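Local coordinates for protein PelD (Pseudomonas aeruginosa, PDB 4EUV) that binds the second messenger cyclic di-GMP through its degenerate GGDEF-type domain and takes part in pellicle formation, at residues 187-192 with 226-231. Numbering follows the deposited sequence.
Sequences LYAFEL and VLLVLL. With C2E (9,9'-[(2R,3R,3aS,5S,7aR,9R,10R,10aS,12S,14aR)-3,5,10,12-tetrahydroxy-5,12-dioxidooctahydro-2H,7H-difuro[3,2-d:3',2'-j][1,3,7,9,2,8]tetraoxadiphosphacyclododecine-2,9-diyl]bis(2-amino-1,9-dihydro-6H-purin-6-one)), chain B.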
# COMPACT_ATOMS: atom_id res chain seq x y z
N LEU A 187 9.12 -2.08 -9.89
CA LEU A 187 10.20 -2.73 -9.16
C LEU A 187 11.52 -2.47 -9.87
O LEU A 187 11.59 -2.61 -11.08
CB LEU A 187 10.04 -4.26 -9.11
CG LEU A 187 8.97 -4.88 -8.23
CD1 LEU A 187 8.71 -6.25 -8.77
CD2 LEU A 187 9.48 -4.98 -6.78
N TYR A 188 12.54 -2.14 -9.09
CA TYR A 188 13.94 -2.11 -9.55
C TYR A 188 14.76 -3.14 -8.80
O TYR A 188 14.74 -3.15 -7.56
CB TYR A 188 14.55 -0.75 -9.24
CG TYR A 188 14.18 0.33 -10.22
CD1 TYR A 188 14.86 0.44 -11.44
CD2 TYR A 188 13.14 1.22 -9.95
CE1 TYR A 188 14.55 1.42 -12.35
CE2 TYR A 188 12.80 2.22 -10.88
CZ TYR A 188 13.52 2.32 -12.07
OH TYR A 188 13.22 3.27 -13.01
N ALA A 189 15.47 -3.99 -9.54
CA ALA A 189 16.48 -4.85 -8.98
C ALA A 189 17.85 -4.29 -9.37
O ALA A 189 18.20 -4.22 -10.57
CB ALA A 189 16.32 -6.26 -9.48
N PHE A 190 18.62 -3.87 -8.35
CA PHE A 190 20.00 -3.45 -8.53
C PHE A 190 20.96 -4.61 -8.26
O PHE A 190 21.13 -5.05 -7.12
CB PHE A 190 20.31 -2.21 -7.65
CG PHE A 190 19.47 -1.02 -7.96
CD1 PHE A 190 19.76 -0.20 -9.06
CD2 PHE A 190 18.36 -0.72 -7.17
CE1 PHE A 190 18.96 0.92 -9.34
CE2 PHE A 190 17.55 0.41 -7.43
CZ PHE A 190 17.84 1.23 -8.51
N GLU A 191 21.54 -5.15 -9.32
CA GLU A 191 22.52 -6.22 -9.15
C GLU A 191 23.92 -5.61 -9.07
O GLU A 191 24.35 -4.88 -9.97
CB GLU A 191 22.44 -7.25 -10.28
CG GLU A 191 23.36 -8.49 -10.03
CD GLU A 191 23.46 -9.41 -11.24
OE1 GLU A 191 23.15 -8.97 -12.35
OE2 GLU A 191 23.88 -10.58 -11.07
N LEU A 192 24.66 -5.96 -8.01
CA LEU A 192 25.97 -5.33 -7.80
C LEU A 192 27.07 -6.33 -8.19
O LEU A 192 27.29 -7.34 -7.52
CB LEU A 192 26.06 -4.76 -6.37
CG LEU A 192 24.85 -3.95 -5.84
CD1 LEU A 192 25.05 -3.42 -4.42
CD2 LEU A 192 24.42 -2.81 -6.76
N VAL A 226 21.86 -8.29 -4.53
CA VAL A 226 20.76 -7.61 -5.25
C VAL A 226 19.95 -6.80 -4.24
O VAL A 226 19.46 -7.35 -3.21
CB VAL A 226 19.83 -8.60 -5.99
CG1 VAL A 226 18.62 -7.88 -6.63
CG2 VAL A 226 20.63 -9.40 -7.04
N LEU A 227 19.84 -5.51 -4.50
CA LEU A 227 18.97 -4.64 -3.73
C LEU A 227 17.71 -4.42 -4.56
O LEU A 227 17.74 -3.77 -5.59
CB LEU A 227 19.67 -3.31 -3.44
CG LEU A 227 19.09 -2.36 -2.38
CD1 LEU A 227 20.07 -1.28 -2.23
CD2 LEU A 227 17.79 -1.73 -2.80
N LEU A 228 16.61 -5.03 -4.11
CA LEU A 228 15.28 -4.92 -4.73
C LEU A 228 14.49 -3.80 -4.06
O LEU A 228 14.43 -3.71 -2.82
CB LEU A 228 14.56 -6.27 -4.56
CG LEU A 228 13.26 -6.57 -5.29
CD1 LEU A 228 13.44 -6.53 -6.83
CD2 LEU A 228 12.78 -7.94 -4.89
N VAL A 229 13.94 -2.93 -4.89
CA VAL A 229 13.14 -1.80 -4.43
C VAL A 229 11.77 -1.82 -5.13
O VAL A 229 11.68 -1.75 -6.38
CB VAL A 229 13.81 -0.41 -4.73
CG1 VAL A 229 13.04 0.74 -4.04
CG2 VAL A 229 15.29 -0.39 -4.30
N LEU A 230 10.73 -1.84 -4.31
CA LEU A 230 9.36 -1.63 -4.80
C LEU A 230 8.95 -0.16 -4.60
O LEU A 230 9.16 0.42 -3.54
CB LEU A 230 8.40 -2.64 -4.11
CG LEU A 230 6.89 -2.35 -4.29
CD1 LEU A 230 6.44 -2.76 -5.72
CD2 LEU A 230 6.07 -3.01 -3.19
N LEU A 231 8.44 0.47 -5.66
CA LEU A 231 7.85 1.79 -5.57
C LEU A 231 6.34 1.71 -5.79
O LEU A 231 5.87 1.74 -6.94
CB LEU A 231 8.47 2.78 -6.58
CG LEU A 231 9.85 2.66 -7.24
CD1 LEU A 231 10.53 4.01 -7.44
CD2 LEU A 231 10.79 1.65 -6.64
P1 C2E B . 12.59 14.82 -6.83
O2P C2E B . 13.39 15.29 -7.99
O1P C2E B . 13.33 14.22 -5.64
O5' C2E B . 11.55 13.77 -7.42
C5' C2E B . 10.94 13.95 -8.71
C4' C2E B . 9.88 12.87 -8.83
O4' C2E B . 10.57 11.60 -9.04
C3' C2E B . 9.05 12.68 -7.56
O3' C2E B . 7.83 13.42 -7.54
C2' C2E B . 8.68 11.20 -7.63
O2' C2E B . 7.53 10.99 -8.46
C1' C2E B . 9.88 10.58 -8.29
N9 C2E B . 10.77 10.07 -7.22
C8 C2E B . 11.95 10.60 -6.83
N7 C2E B . 12.49 9.87 -5.83
C5 C2E B . 11.65 8.86 -5.57
C6 C2E B . 11.65 7.73 -4.62
O6 C2E B . 12.71 7.59 -3.77
N1 C2E B . 10.60 6.89 -4.64
C2 C2E B . 9.54 7.06 -5.51
N2 C2E B . 8.51 6.18 -5.46
N3 C2E B . 9.48 8.08 -6.42
C4 C2E B . 10.50 9.00 -6.47
P11 C2E B . 7.17 13.89 -6.15
O21 C2E B . 5.98 14.74 -6.56
O11 C2E B . 6.93 12.69 -5.25
O5A C2E B . 8.27 14.83 -5.45
C5A C2E B . 8.50 16.15 -5.94
C4A C2E B . 9.65 16.79 -5.18
O4A C2E B . 9.30 16.91 -3.81
C3A C2E B . 10.90 15.93 -5.13
O3A C2E B . 11.70 16.06 -6.30
C2A C2E B . 11.62 16.39 -3.88
O2A C2E B . 12.33 17.61 -4.10
C1A C2E B . 10.44 16.66 -2.98
N91 C2E B . 10.13 15.46 -2.15
C81 C2E B . 9.15 14.55 -2.34
N71 C2E B . 9.18 13.61 -1.36
C51 C2E B . 10.19 13.94 -0.54
C61 C2E B . 10.80 13.41 0.70
O61 C2E B . 10.34 12.29 1.31
N11 C2E B . 11.86 14.05 1.22
C21 C2E B . 12.36 15.18 0.68
N21 C2E B . 13.41 15.78 1.29
N31 C2E B . 11.86 15.74 -0.45
C41 C2E B . 10.80 15.16 -1.07
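Phe190 and Val229 meet across two antiparallel central strands of the four-stranded sheet in the PelD GGDEF domain. The sheet order is 214-219, 225-231, 185-192 and 265-272. Val229 CG2 lies at the edge of the Phe190 ring and in its plane, 3.9 Å from CE2. Phe190 CG is anti to its own carbonyl carbon (chi1 -60°), and this carries CD2 to 3.5 Å from Leu227 O, also at the ring edge. Leu246 of helix 236-253 and Leu205 of helix 198-207 pack on Phe190 as well. Tyr188 lies on the same side of the sheet.

Leu187, Ala189 and Glu191 share the other face with Val226, Leu228 and Leu230. Leu187 slants across Leu230, with CD2 3.7 Å from Leu230 CB. The small Ala189 CB touches two methyls, Leu228 CD1 and Val226 CG1. Glu191 CG is anti to its backbone N (chi1 -173°) and rests near Val226 CG2. Beyond CG the extended chain leads away from the valine, and OE2 forms a salt bridge with Arg224 and a hydrogen bond to Asn220.

Two hydrogen-bonded pairs, Tyr188 with Val229 and Phe190 with Leu227, fix the register with four backbone bonds. The bond from Tyr188 N to Val229 O is 2.9 Å long. Phe190 N is also 2.9 Å from Leu227 O, but sits above that carbonyl plane. A CA-H...O contact from Val226 CA to Phe190 O, 3.2 Å, supplements these bonds.

The strand 226-231 ends at the cyclic di-GMP pocket, where Arg210, Asp213, Thr234 and Arg245 hydrogen-bond the ligand. Leu231 bridges sheet and ligand: CD2 meets the edge of the Tyr188 ring at CD2, while CD1 lies 3.6 Å from the guanine amino nitrogen N2 of C2E.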